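Local coordinates for transcriptional regulator, LacI family protein (Rhodococcus jostii, PDB 3K9C) that probably acts as a DNA-binding transcriptional regulator of the LacI family, with a two-lobed core related to periplasmic sugar-binding proteins, at residues 38-43 / 250-255; 61-66 / 86-91; 108-113 / 218-223; 118-123 / 273-278; 174-179 / 198-203. All coordinates share one frame; numbering follows the deposited sequence.

Interaction 1 (38-43 / 250-255); sequences TRRGYD and GALAQI
The Schellman turn at Gly41, which carries helix 24-39 into strand 42-49, brings Arg40 and Tyr42 against Leu252 from helix 240-255; the leucine's CD2 touches both, its CD1 only the ring. CD1 sits over the face of the Tyr42 ring, 4.1 Å from the centroid and only 9° off the normal, a clear CH-pi contact, while Leu252 CD2 lies 3.6 Å from Tyr42 CE2. The same CD2 rests against a face of the Arg40 guanidinium, 3.5 Å from Arg40 CZ. Arg40 folds back at chi2 and chi3, laying the flat group over the methyl, and its NH2 forms a salt bridge with Asp249, one turn earlier on the leucine's helix. That bond should help keep the guanidinium in place. With an alanine in place of Leu252, both methyls go, and the Tyr42 ring face would probably lose its CH-pi partner and a gap open against the Arg40 guanidinium. Gly41 accepts a positive phi of 82°, where a side chain would press on the preceding carbonyl. Around this surface contact, Tyr42, Leu252 and Ile255 all touch Leu15, so helix 240-255 packs on strands 13-20 and 67-73 beside the end of helix 24-39.

Interaction 2 (61-66 / 86-91); sequences ALMRER and ADRVPA
Met63, refined as selenomethionine, meets Arg88 and Val89 with different parts of its side chain, and the two encounters are of different kinds. The first sets a charged flat group against a soft, apolar chain. Met63 and Arg88 come from opposite directions, and the guanidinium lies with one face over the methionine. SE is 3.8 Å above that plane, displaced toward the rim, whereas the closer approaches are made by NH1: Arg88 NH1 is 3.4 Å from Met63 CB and 3.5 Å from Met63 CG. The contact is probably van der Waals in nature. Arg88 runs extended through chi2 and then bends at chi3 (53°), which turns the guanidinium back across the methionine.

The second encounter is purely apolar. Bends at chi2 and chi3 curl Met63 round, bringing its terminal methyl CE to 3.9 Å from Val89 CG1. Val89 CG1 holds the crowded position between the valine's backbone N and carbonyl carbon (chi1 63°). Val89 is buried, so the methionine works as a bridge from the exposed arginine down to the protein interior, where it also touches Leu85.

Just beyond Met63, charge takes over: Arg64 and Glu65 form salt bridges with Asp43 and Arg66 of the second subunit. Helices 55-63 and 79-86 belong to successive beta-alpha-beta crossovers on one side of the parallel part of the lobe's mixed sheet, and this contact joins the end of the first helix to the loop leading into strand 91-94, as expected of a Rossmann-like lobe.

Interaction 3 (108-113 / 218-223); sequences GDDVAG and VGYDDS
The Tyr220 ring points its hydroxyl end at the start of helix 110-123. At its edge, near the ring plane, lie the backbone carbon of Gly113, 3.8 Å from Tyr220 CE1, and a water; Asp221 OD1 is also in the plane at the edge. Arg143 makes a cation-pi contact with the ring. The Asp110 carboxylate plane is turned 62° from the ring, and Asp110 OD1 stays 3.7 Å from Tyr220 OH, too far for a direct bond. The water closes that gap: it accepts from Tyr220 OH at 3.0 Å and donates to Asp110 OD1, also at 3.0 Å. Asp110 OD1 further holds a salt bridge to Arg143, so the same arginine serves both the acid and the ring. Putting a phenylalanine in place of Tyr220 would probably leave this water without its donor and break the link to Asp110. Tyr220 OH comes within 3.3 Å of Gly113 CA, a fit that demands glycine, since a beta carbon there would collide with the hydroxyl. Asp109 caps the helix, its OD1 accepting from Ala112 N at 2.9 Å. Strand 104-108 lies in one lobe and helix 110-123 in the other; a glycerol, probably from the crystallisation liquor, is bonded to Asp221, which is consistent with the interlobe cleft where LacI relatives bind effectors.

Interaction 4 (118-123 / 273-278); sequences VDHLTE and ATTGPV
His120 and Thr275 cross obliquely, the imidazole presenting its edge, not its face, to the threonine. Thr275 OG1 lies in the ring plane, 3.0 Å from His120 NE2, and the bond is almost straight at 170°; either group could be the donor. The ring gets there because His120 sends CG anti to its own backbone N (chi1 170°), so that a side chain that does not start out toward the loop ends up near it. Its NE2 also sits 3.4 Å from Thr275 CB, which means that the hydroxyl and the carbon bearing it are both tucked against the same corner of the imidazole.

Thr275 OG1 has a second partner, Thr234 OG1, to which it is hydrogen-bonded, so a single hydroxyl ties the histidine of one helix to another loop, and two partners together should fix its rotation about CA-CB. The methyl takes the other role: Thr275 CG2 is turned to Leu121, 4.2 Å from Leu121 CD2, and also meets the imidazole, at 3.9 Å from His120 NE2. The hydroxyl thus goes to His120, while the methyl is shared between Leu121 and the imidazole.

Beneath them, Leu121 and Thr275 both touch Ser216 and Val218, and Gly276 N bonds to Ser216 OG. The contact fastens the chain's C-terminal tail to helix 110-123 beside strand 216-218, the outermost strand on that side of the parallel sheet in the alpha/beta lobe of this periplasmic binding protein-like fold.

Interaction 5 (174-179 / 198-203); sequences EGMHTL and TGVLDL
With CG anti to the backbone N (chi1 -170°), Met176, a selenomethionine, aims its chain across at Val200, and bends at chi2 and chi3 draw its end round the valine. Leu203 also starts anti (chi1 177°), which carries its CD2 over to the backbone of the facing helix. Met176 and Val200 meet at about a right angle: Met176 CE is 3.4 Å and Met176 SE 3.6 Å from Val200 CG1, so SE and CE both bear on the one methyl. The nearly eclipsed last torsion of Met176 and this short carbon contact suggest a tight fit. Leu203 meets Met176 at a slant, and its CD2 settles in a corner formed by successive residues, 3.5 Å from Met176 CB, 3.2 Å from His177 N and 3.9 Å from His177 CB.

The segment axes come within 8.6 Å and cross at -51°, with Met176 and Val200 close to the point of nearest approach. Both residues also rest on Ile132 of the central strand 129-133, so the pair fills the angle between helices and sheet. Helices 169-181 and 194-206, which follow strands 160-164 and 188-191, are the crossover helices covering one side of a parallel sheet, as in Rossmann-like alpha/beta lobes.

Interaction 1 is at the surface, interactions 2, 4 and 5 are partly buried, and interaction 3 is buried, about 7 Å from the chain's centre. Interactions 1 and 2 belong to one lobe; they touch through Gln254 and Pro90, and both reach the second subunit. Interactions 4 and 5 sit in the other lobe, about 40 Å or more from the first two, centre to centre, and meet through Thr274 and Leu201. Interaction 3 shares helix 110-123 with interaction 4 and touches it through Val218. The chemistry follows position: arginines laid on apolar chains in the first lobe, a tyrosine and a carboxylate joined through a water at the centre, a histidine-threonine bond at the tail, and hydrocarbon and selenium between two helices.

Interaction 1 (38-43 / 250-255)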
# COMPACT_ATOMS: atom_id res chain seq x y z
N THR B 38 -15.83 -0.71 -16.20
CA THR B 38 -15.63 -1.25 -17.54
C THR B 38 -16.80 -2.12 -17.99
O THR B 38 -17.23 -2.05 -19.13
CB THR B 38 -14.35 -2.08 -17.61
OG1 THR B 38 -13.22 -1.23 -17.40
CG2 THR B 38 -14.22 -2.76 -18.97
N ARG B 39 -17.31 -2.94 -17.08
CA ARG B 39 -18.43 -3.80 -17.42
C ARG B 39 -19.65 -2.98 -17.81
O ARG B 39 -20.52 -3.47 -18.53
CB ARG B 39 -18.77 -4.74 -16.23
CG ARG B 39 -17.69 -5.80 -15.97
CD ARG B 39 -18.23 -6.96 -15.13
NE ARG B 39 -18.50 -6.58 -13.75
CZ ARG B 39 -17.57 -6.45 -12.81
NH1 ARG B 39 -16.29 -6.67 -13.10
NH2 ARG B 39 -17.91 -6.10 -11.58
N ARG B 40 -19.70 -1.73 -17.37
CA ARG B 40 -20.83 -0.86 -17.69
C ARG B 40 -20.51 0.13 -18.80
O ARG B 40 -21.33 0.97 -19.15
CB ARG B 40 -21.28 -0.09 -16.44
CG ARG B 40 -21.47 -0.95 -15.21
CD ARG B 40 -22.64 -1.91 -15.36
NE ARG B 40 -23.84 -1.41 -14.68
CZ ARG B 40 -24.58 -0.40 -15.12
NH1 ARG B 40 -24.26 0.22 -16.24
NH2 ARG B 40 -25.65 -0.01 -14.44
N GLY B 41 -19.30 0.04 -19.36
CA GLY B 41 -18.92 0.94 -20.44
C GLY B 41 -18.43 2.31 -19.99
O GLY B 41 -18.55 3.29 -20.72
N TYR B 42 -17.87 2.38 -18.78
CA TYR B 42 -17.36 3.64 -18.25
C TYR B 42 -15.88 3.59 -17.94
O TYR B 42 -15.33 2.55 -17.58
CB TYR B 42 -18.11 4.00 -16.97
CG TYR B 42 -19.40 4.72 -17.19
CD1 TYR B 42 -19.49 6.10 -17.02
CD2 TYR B 42 -20.55 4.03 -17.57
CE1 TYR B 42 -20.68 6.78 -17.22
CE2 TYR B 42 -21.76 4.70 -17.78
CZ TYR B 42 -21.81 6.07 -17.60
OH TYR B 42 -23.00 6.74 -17.77
N ASP B 43 -15.22 4.74 -18.09
CA ASP B 43 -13.82 4.82 -17.76
C ASP B 43 -13.75 5.46 -16.38
O ASP B 43 -14.71 6.05 -15.90
CB ASP B 43 -13.06 5.68 -18.78
CG ASP B 43 -12.73 4.92 -20.04
OD1 ASP B 43 -12.24 3.77 -19.95
OD2 ASP B 43 -12.95 5.46 -21.14
N GLY B 250 -24.88 2.78 -8.20
CA GLY B 250 -25.53 3.89 -7.52
C GLY B 250 -25.22 5.19 -8.22
O GLY B 250 -26.09 6.05 -8.38
N ALA B 251 -23.97 5.34 -8.67
CA ALA B 251 -23.56 6.55 -9.37
C ALA B 251 -24.25 6.64 -10.73
O ALA B 251 -24.77 7.69 -11.10
CB ALA B 251 -22.05 6.58 -9.53
N LEU B 252 -24.24 5.55 -11.48
CA LEU B 252 -24.89 5.53 -12.79
C LEU B 252 -26.40 5.76 -12.63
O LEU B 252 -27.04 6.33 -13.52
CB LEU B 252 -24.61 4.20 -13.51
CG LEU B 252 -23.39 4.18 -14.43
CD1 LEU B 252 -22.13 4.52 -13.67
CD2 LEU B 252 -23.27 2.82 -15.08
N ALA B 253 -26.95 5.34 -11.50
CA ALA B 253 -28.37 5.52 -11.23
C ALA B 253 -28.68 6.99 -10.97
O ALA B 253 -29.70 7.51 -11.42
CB ALA B 253 -28.79 4.68 -10.03
N GLN B 254 -27.78 7.67 -10.25
CA GLN B 254 -27.95 9.08 -9.93
C GLN B 254 -27.76 9.95 -11.17
O GLN B 254 -28.34 11.03 -11.29
CB GLN B 254 -26.95 9.51 -8.84
CG GLN B 254 -27.35 9.06 -7.44
CD GLN B 254 -26.44 9.60 -6.34
OE1 GLN B 254 -26.17 10.80 -6.27
NE2 GLN B 254 -25.97 8.71 -5.47
N ILE B 255 -26.94 9.47 -12.10
CA ILE B 255 -26.72 10.20 -13.33
C ILE B 255 -27.98 10.07 -14.18
O ILE B 255 -28.36 10.99 -14.91
CB ILE B 255 -25.51 9.63 -14.09
CG1 ILE B 255 -24.25 9.79 -13.24
CG2 ILE B 255 -25.35 10.36 -15.42
CD1 ILE B 255 -23.03 9.09 -13.81

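Interaction 2 (61-66 / 86-91)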
# COMPACT_ATOMS: atom_id res chain seq x y z
N ALA B 61 -9.62 18.88 -8.63
CA ALA B 61 -8.94 18.30 -9.78
C ALA B 61 -9.93 17.52 -10.65
O ALA B 61 -9.87 17.58 -11.87
CB ALA B 61 -7.82 17.38 -9.32
N LEU B 62 -10.84 16.79 -10.01
CA LEU B 62 -11.84 16.03 -10.75
C LEU B 62 -12.79 16.97 -11.47
O LEU B 62 -13.29 16.66 -12.55
CB LEU B 62 -12.67 15.14 -9.82
CG LEU B 62 -12.18 13.73 -9.49
CD1 LEU B 62 -13.21 13.04 -8.60
CD2 LEU B 62 -11.98 12.94 -10.77
N MSE B 63 -13.03 18.13 -10.86
CA MSE B 63 -13.94 19.11 -11.43
C MSE B 63 -13.42 19.69 -12.74
O MSE B 63 -14.20 20.13 -13.59
CB MSE B 63 -14.20 20.22 -10.41
CG MSE B 63 -14.80 19.72 -9.12
SE MSE B 63 -16.57 18.99 -9.40
CE MSE B 63 -16.08 17.15 -9.82
N ARG B 64 -12.11 19.68 -12.91
CA ARG B 64 -11.52 20.18 -14.14
C ARG B 64 -11.62 19.11 -15.21
O ARG B 64 -11.00 19.21 -16.27
CB ARG B 64 -10.06 20.58 -13.92
CG ARG B 64 -9.89 21.84 -13.09
CD ARG B 64 -8.48 22.40 -13.22
NE ARG B 64 -7.50 21.60 -12.50
CZ ARG B 64 -7.32 21.66 -11.18
NH1 ARG B 64 -8.06 22.48 -10.44
NH2 ARG B 64 -6.41 20.89 -10.60
N GLU B 65 -12.42 18.09 -14.95
CA GLU B 65 -12.59 17.01 -15.91
C GLU B 65 -14.07 16.76 -16.20
O GLU B 65 -14.95 17.30 -15.53
CB GLU B 65 -11.93 15.75 -15.38
CG GLU B 65 -10.45 15.93 -15.08
CD GLU B 65 -9.59 16.00 -16.33
OE1 GLU B 65 -9.89 15.28 -17.31
OE2 GLU B 65 -8.61 16.78 -16.33
N ARG B 66 -14.34 15.92 -17.19
CA ARG B 66 -15.72 15.63 -17.57
C ARG B 66 -16.32 14.43 -16.83
O ARG B 66 -16.86 13.52 -17.45
CB ARG B 66 -15.80 15.42 -19.08
CG ARG B 66 -15.27 16.60 -19.89
CD ARG B 66 -15.97 17.91 -19.50
NE ARG B 66 -15.42 19.06 -20.20
CZ ARG B 66 -15.44 19.23 -21.52
NH1 ARG B 66 -16.00 18.31 -22.30
NH2 ARG B 66 -14.91 20.32 -22.06
N ALA B 86 -22.04 18.30 -4.40
CA ALA B 86 -23.27 17.74 -4.95
C ALA B 86 -23.99 18.75 -5.85
O ALA B 86 -24.77 18.36 -6.72
CB ALA B 86 -24.18 17.30 -3.82
N ASP B 87 -23.72 20.03 -5.64
CA ASP B 87 -24.35 21.07 -6.45
C ASP B 87 -23.72 21.17 -7.83
O ASP B 87 -24.25 21.85 -8.71
CB ASP B 87 -24.28 22.43 -5.75
CG ASP B 87 -25.12 22.49 -4.49
OD1 ASP B 87 -26.30 22.08 -4.54
OD2 ASP B 87 -24.61 22.96 -3.45
N ARG B 88 -22.59 20.50 -8.02
CA ARG B 88 -21.91 20.56 -9.31
C ARG B 88 -21.99 19.25 -10.08
O ARG B 88 -21.99 19.25 -11.32
CB ARG B 88 -20.44 20.92 -9.11
CG ARG B 88 -20.21 22.24 -8.41
CD ARG B 88 -18.78 22.65 -8.64
NE ARG B 88 -18.48 22.64 -10.07
CZ ARG B 88 -17.25 22.73 -10.58
NH1 ARG B 88 -16.20 22.84 -9.77
NH2 ARG B 88 -17.08 22.70 -11.89
N VAL B 89 -22.06 18.14 -9.36
CA VAL B 89 -22.12 16.85 -10.02
C VAL B 89 -22.69 15.81 -9.07
O VAL B 89 -22.52 15.92 -7.85
CB VAL B 89 -20.70 16.40 -10.44
CG1 VAL B 89 -19.82 16.24 -9.19
CG2 VAL B 89 -20.76 15.10 -11.23
N PRO B 90 -23.40 14.80 -9.61
CA PRO B 90 -23.95 13.79 -8.71
C PRO B 90 -22.78 13.18 -7.93
O PRO B 90 -21.71 12.94 -8.50
CB PRO B 90 -24.59 12.79 -9.67
CG PRO B 90 -25.06 13.68 -10.79
CD PRO B 90 -23.86 14.59 -10.99
N ALA B 91 -22.98 12.95 -6.64
CA ALA B 91 -21.92 12.40 -5.80
C ALA B 91 -22.38 11.26 -4.90
O ALA B 91 -23.54 11.20 -4.48
CB ALA B 91 -21.30 13.52 -4.95

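Interaction 3 (108-113 / 218-223)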
# COMPACT_ATOMS: atom_id res chain seq x y z
N GLY B 108 -20.50 -0.56 4.47
CA GLY B 108 -20.72 -1.82 5.15
C GLY B 108 -21.40 -1.58 6.48
O GLY B 108 -21.37 -0.46 7.01
N ASP B 109 -22.04 -2.61 7.02
CA ASP B 109 -22.71 -2.50 8.30
C ASP B 109 -21.65 -2.69 9.39
O ASP B 109 -21.49 -3.79 9.92
CB ASP B 109 -23.79 -3.58 8.42
CG ASP B 109 -24.75 -3.32 9.57
OD1 ASP B 109 -24.30 -2.87 10.65
OD2 ASP B 109 -25.96 -3.58 9.39
N ASP B 110 -20.93 -1.61 9.71
CA ASP B 110 -19.87 -1.63 10.72
C ASP B 110 -20.28 -2.19 12.07
O ASP B 110 -19.52 -2.93 12.68
CB ASP B 110 -19.28 -0.22 10.91
CG ASP B 110 -18.49 0.25 9.69
OD1 ASP B 110 -17.71 -0.55 9.13
OD2 ASP B 110 -18.63 1.43 9.30
N VAL B 111 -21.47 -1.83 12.54
CA VAL B 111 -21.96 -2.35 13.83
C VAL B 111 -22.04 -3.86 13.71
O VAL B 111 -21.50 -4.59 14.53
CB VAL B 111 -23.37 -1.78 14.18
CG1 VAL B 111 -23.94 -2.50 15.40
CG2 VAL B 111 -23.28 -0.30 14.45
N ALA B 112 -22.70 -4.33 12.65
CA ALA B 112 -22.85 -5.76 12.42
C ALA B 112 -21.50 -6.44 12.27
O ALA B 112 -21.29 -7.54 12.78
CB ALA B 112 -23.69 -6.01 11.16
N GLY B 113 -20.58 -5.79 11.56
CA GLY B 113 -19.26 -6.37 11.35
C GLY B 113 -18.48 -6.65 12.62
O GLY B 113 -17.97 -7.76 12.82
N VAL B 218 -8.08 -9.87 15.68
CA VAL B 218 -9.01 -9.79 14.55
C VAL B 218 -8.84 -8.43 13.87
O VAL B 218 -8.76 -7.39 14.54
CB VAL B 218 -10.48 -9.90 15.01
CG1 VAL B 218 -11.39 -9.75 13.81
CG2 VAL B 218 -10.72 -11.23 15.69
N GLY B 219 -8.80 -8.43 12.54
CA GLY B 219 -8.66 -7.19 11.81
C GLY B 219 -9.99 -6.81 11.18
O GLY B 219 -11.04 -7.30 11.60
N TYR B 220 -9.96 -5.95 10.17
CA TYR B 220 -11.17 -5.54 9.49
C TYR B 220 -10.79 -5.04 8.09
O TYR B 220 -9.81 -4.31 7.93
CB TYR B 220 -11.88 -4.44 10.30
CG TYR B 220 -13.38 -4.38 10.10
CD1 TYR B 220 -14.25 -4.75 11.13
CD2 TYR B 220 -13.93 -3.95 8.90
CE1 TYR B 220 -15.64 -4.69 10.96
CE2 TYR B 220 -15.31 -3.89 8.71
CZ TYR B 220 -16.16 -4.26 9.74
OH TYR B 220 -17.52 -4.23 9.55
N ASP B 221 -11.58 -5.47 7.10
CA ASP B 221 -11.45 -5.13 5.67
C ASP B 221 -11.15 -6.31 4.75
O ASP B 221 -11.59 -6.32 3.59
CB ASP B 221 -10.37 -4.06 5.41
CG ASP B 221 -10.77 -2.68 5.91
OD1 ASP B 221 -11.97 -2.46 6.19
OD2 ASP B 221 -9.88 -1.82 6.02
N ASP B 222 -10.40 -7.29 5.25
CA ASP B 222 -9.97 -8.46 4.47
C ASP B 222 -9.19 -7.93 3.28
O ASP B 222 -9.50 -8.23 2.12
CB ASP B 222 -11.16 -9.31 3.99
CG ASP B 222 -10.72 -10.66 3.42
OD1 ASP B 222 -9.67 -11.18 3.85
OD2 ASP B 222 -11.43 -11.23 2.55
N SER B 223 -8.17 -7.12 3.57
CA SER B 223 -7.34 -6.53 2.54
C SER B 223 -6.15 -7.45 2.28
O SER B 223 -6.01 -8.48 2.95
CB SER B 223 -6.85 -5.14 2.98
OG SER B 223 -5.95 -5.23 4.06
O HOH W 1 -18.64 -2.71 7.24

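Interaction 4 (118-123 / 273-278)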
# COMPACT_ATOMS: atom_id res chain seq x y z
N VAL B 118 -16.77 -9.91 17.68
CA VAL B 118 -16.99 -10.20 19.10
C VAL B 118 -17.66 -11.55 19.32
O VAL B 118 -17.23 -12.32 20.17
CB VAL B 118 -17.85 -9.10 19.79
CG1 VAL B 118 -18.28 -9.58 21.19
CG2 VAL B 118 -17.04 -7.81 19.92
N ASP B 119 -18.71 -11.85 18.56
CA ASP B 119 -19.38 -13.14 18.70
C ASP B 119 -18.38 -14.28 18.50
O ASP B 119 -18.36 -15.25 19.26
CB ASP B 119 -20.53 -13.28 17.70
CG ASP B 119 -21.67 -12.32 17.98
OD1 ASP B 119 -21.75 -11.79 19.10
OD2 ASP B 119 -22.51 -12.11 17.07
N HIS B 120 -17.55 -14.15 17.47
CA HIS B 120 -16.54 -15.15 17.18
C HIS B 120 -15.60 -15.37 18.37
O HIS B 120 -15.31 -16.51 18.74
CB HIS B 120 -15.73 -14.73 15.94
CG HIS B 120 -14.51 -15.57 15.69
ND1 HIS B 120 -14.58 -16.92 15.43
CD2 HIS B 120 -13.20 -15.25 15.68
CE1 HIS B 120 -13.36 -17.39 15.26
NE2 HIS B 120 -12.50 -16.40 15.41
N LEU B 121 -15.13 -14.27 18.96
CA LEU B 121 -14.22 -14.35 20.10
C LEU B 121 -14.86 -14.88 21.39
O LEU B 121 -14.25 -15.66 22.11
CB LEU B 121 -13.58 -12.98 20.36
CG LEU B 121 -12.60 -12.52 19.29
CD1 LEU B 121 -12.26 -11.05 19.51
CD2 LEU B 121 -11.34 -13.40 19.31
N THR B 122 -16.08 -14.45 21.69
CA THR B 122 -16.72 -14.95 22.90
C THR B 122 -17.02 -16.44 22.69
O THR B 122 -16.83 -17.25 23.61
CB THR B 122 -18.00 -14.13 23.23
OG1 THR B 122 -18.90 -14.13 22.11
CG2 THR B 122 -17.63 -12.66 23.55
N GLU B 123 -17.42 -16.82 21.48
CA GLU B 123 -17.70 -18.23 21.19
C GLU B 123 -16.46 -19.08 21.41
O GLU B 123 -16.58 -20.27 21.71
CB GLU B 123 -18.19 -18.41 19.74
CG GLU B 123 -18.64 -19.84 19.43
CD GLU B 123 -19.01 -20.05 17.96
OE1 GLU B 123 -19.96 -19.41 17.47
OE2 GLU B 123 -18.33 -20.87 17.29
N ALA B 273 -5.68 -17.72 10.79
CA ALA B 273 -4.96 -18.28 11.93
C ALA B 273 -4.60 -17.37 13.11
O ALA B 273 -3.79 -17.75 13.96
CB ALA B 273 -3.69 -18.96 11.42
N THR B 274 -5.18 -16.17 13.18
CA THR B 274 -4.86 -15.27 14.28
C THR B 274 -5.85 -15.29 15.44
O THR B 274 -5.77 -14.46 16.34
CB THR B 274 -4.70 -13.81 13.79
OG1 THR B 274 -5.90 -13.39 13.11
CG2 THR B 274 -3.51 -13.70 12.84
N THR B 275 -6.79 -16.23 15.41
CA THR B 275 -7.77 -16.36 16.49
C THR B 275 -7.86 -17.82 16.91
O THR B 275 -7.60 -18.71 16.11
CB THR B 275 -9.17 -15.86 16.07
OG1 THR B 275 -9.57 -16.53 14.86
CG2 THR B 275 -9.16 -14.36 15.84
N GLY B 276 -8.21 -18.05 18.17
CA GLY B 276 -8.32 -19.41 18.67
C GLY B 276 -8.82 -19.44 20.10
O GLY B 276 -9.06 -18.39 20.69
N PRO B 277 -8.97 -20.63 20.70
CA PRO B 277 -9.45 -20.72 22.08
C PRO B 277 -8.63 -19.84 23.04
O PRO B 277 -7.44 -19.64 22.84
CB PRO B 277 -9.31 -22.21 22.40
CG PRO B 277 -9.53 -22.86 21.05
CD PRO B 277 -8.71 -21.97 20.14
N VAL B 278 -9.30 -19.33 24.07
CA VAL B 278 -8.64 -18.49 25.07
C VAL B 278 -7.60 -19.30 25.81
O VAL B 278 -7.82 -20.48 26.08
CB VAL B 278 -9.64 -17.97 26.10
CG1 VAL B 278 -9.01 -16.87 26.96
CG2 VAL B 278 -10.84 -17.47 25.41

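Interaction 5 (174-179 / 198-203)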
# COMPACT_ATOMS: atom_id res chain seq x y z
N GLU B 174 1.09 0.87 19.28
CA GLU B 174 0.94 1.66 20.51
C GLU B 174 -0.26 1.20 21.32
O GLU B 174 -0.15 0.99 22.53
CB GLU B 174 0.82 3.15 20.18
CG GLU B 174 2.17 3.81 19.91
CD GLU B 174 3.13 3.66 21.10
OE1 GLU B 174 2.87 4.28 22.15
OE2 GLU B 174 4.13 2.92 20.98
N GLY B 175 -1.39 1.03 20.66
CA GLY B 175 -2.57 0.57 21.36
C GLY B 175 -2.35 -0.77 22.03
O GLY B 175 -2.81 -0.99 23.14
N MSE B 176 -1.63 -1.67 21.36
CA MSE B 176 -1.38 -2.99 21.93
C MSE B 176 -0.44 -2.87 23.13
O MSE B 176 -0.60 -3.57 24.13
CB MSE B 176 -0.77 -3.92 20.88
CG MSE B 176 -0.68 -5.41 21.29
SE MSE B 176 -2.41 -6.23 21.74
CE MSE B 176 -3.57 -4.97 20.92
N HIS B 177 0.53 -1.97 23.02
CA HIS B 177 1.48 -1.72 24.10
C HIS B 177 0.68 -1.26 25.32
O HIS B 177 0.84 -1.79 26.42
CB HIS B 177 2.47 -0.64 23.67
CG HIS B 177 3.39 -0.19 24.76
ND1 HIS B 177 4.26 -1.05 25.39
CD2 HIS B 177 3.55 1.02 25.35
CE1 HIS B 177 4.92 -0.39 26.33
NE2 HIS B 177 4.50 0.87 26.32
N THR B 178 -0.18 -0.27 25.11
CA THR B 178 -1.02 0.26 26.18
C THR B 178 -1.78 -0.88 26.85
O THR B 178 -1.79 -1.01 28.07
CB THR B 178 -2.05 1.27 25.64
OG1 THR B 178 -1.38 2.33 24.94
CG2 THR B 178 -2.87 1.84 26.78
N LEU B 179 -2.42 -1.72 26.03
CA LEU B 179 -3.21 -2.84 26.53
C LEU B 179 -2.39 -3.83 27.33
O LEU B 179 -2.87 -4.39 28.32
CB LEU B 179 -3.90 -3.56 25.36
CG LEU B 179 -4.93 -2.70 24.62
CD1 LEU B 179 -5.45 -3.41 23.36
CD2 LEU B 179 -6.07 -2.37 25.58
N THR B 198 -1.94 -5.27 11.77
CA THR B 198 -0.58 -5.61 11.41
C THR B 198 0.40 -5.12 12.48
O THR B 198 1.35 -5.82 12.82
CB THR B 198 -0.18 -5.01 10.04
OG1 THR B 198 -0.92 -5.64 9.00
CG2 THR B 198 1.32 -5.23 9.79
N GLY B 199 0.14 -3.93 13.02
CA GLY B 199 0.99 -3.39 14.06
C GLY B 199 0.84 -4.12 15.38
O GLY B 199 1.80 -4.23 16.17
N VAL B 200 -0.37 -4.60 15.64
CA VAL B 200 -0.68 -5.33 16.85
C VAL B 200 0.11 -6.63 16.84
O VAL B 200 0.73 -7.00 17.83
CB VAL B 200 -2.19 -5.65 16.94
CG1 VAL B 200 -2.46 -6.56 18.12
CG2 VAL B 200 -2.99 -4.34 17.05
N LEU B 201 0.07 -7.33 15.70
CA LEU B 201 0.78 -8.60 15.55
C LEU B 201 2.29 -8.39 15.61
O LEU B 201 3.00 -9.21 16.19
CB LEU B 201 0.43 -9.25 14.21
CG LEU B 201 -1.01 -9.74 14.02
CD1 LEU B 201 -1.23 -10.13 12.57
CD2 LEU B 201 -1.26 -10.92 14.95
N ASP B 202 2.77 -7.30 15.00
CA ASP B 202 4.20 -6.99 15.00
C ASP B 202 4.72 -6.80 16.41
O ASP B 202 5.81 -7.28 16.75
CB ASP B 202 4.50 -5.69 14.24
CG ASP B 202 4.10 -5.76 12.78
OD1 ASP B 202 4.16 -6.86 12.18
OD2 ASP B 202 3.76 -4.69 12.24
N LEU B 203 3.95 -6.10 17.23
CA LEU B 203 4.34 -5.85 18.61
C LEU B 203 4.28 -7.13 19.43
O LEU B 203 5.22 -7.44 20.17
CB LEU B 203 3.42 -4.81 19.26
CG LEU B 203 3.77 -4.59 20.73
CD1 LEU B 203 5.04 -3.77 20.79
CD2 LEU B 203 2.65 -3.88 21.47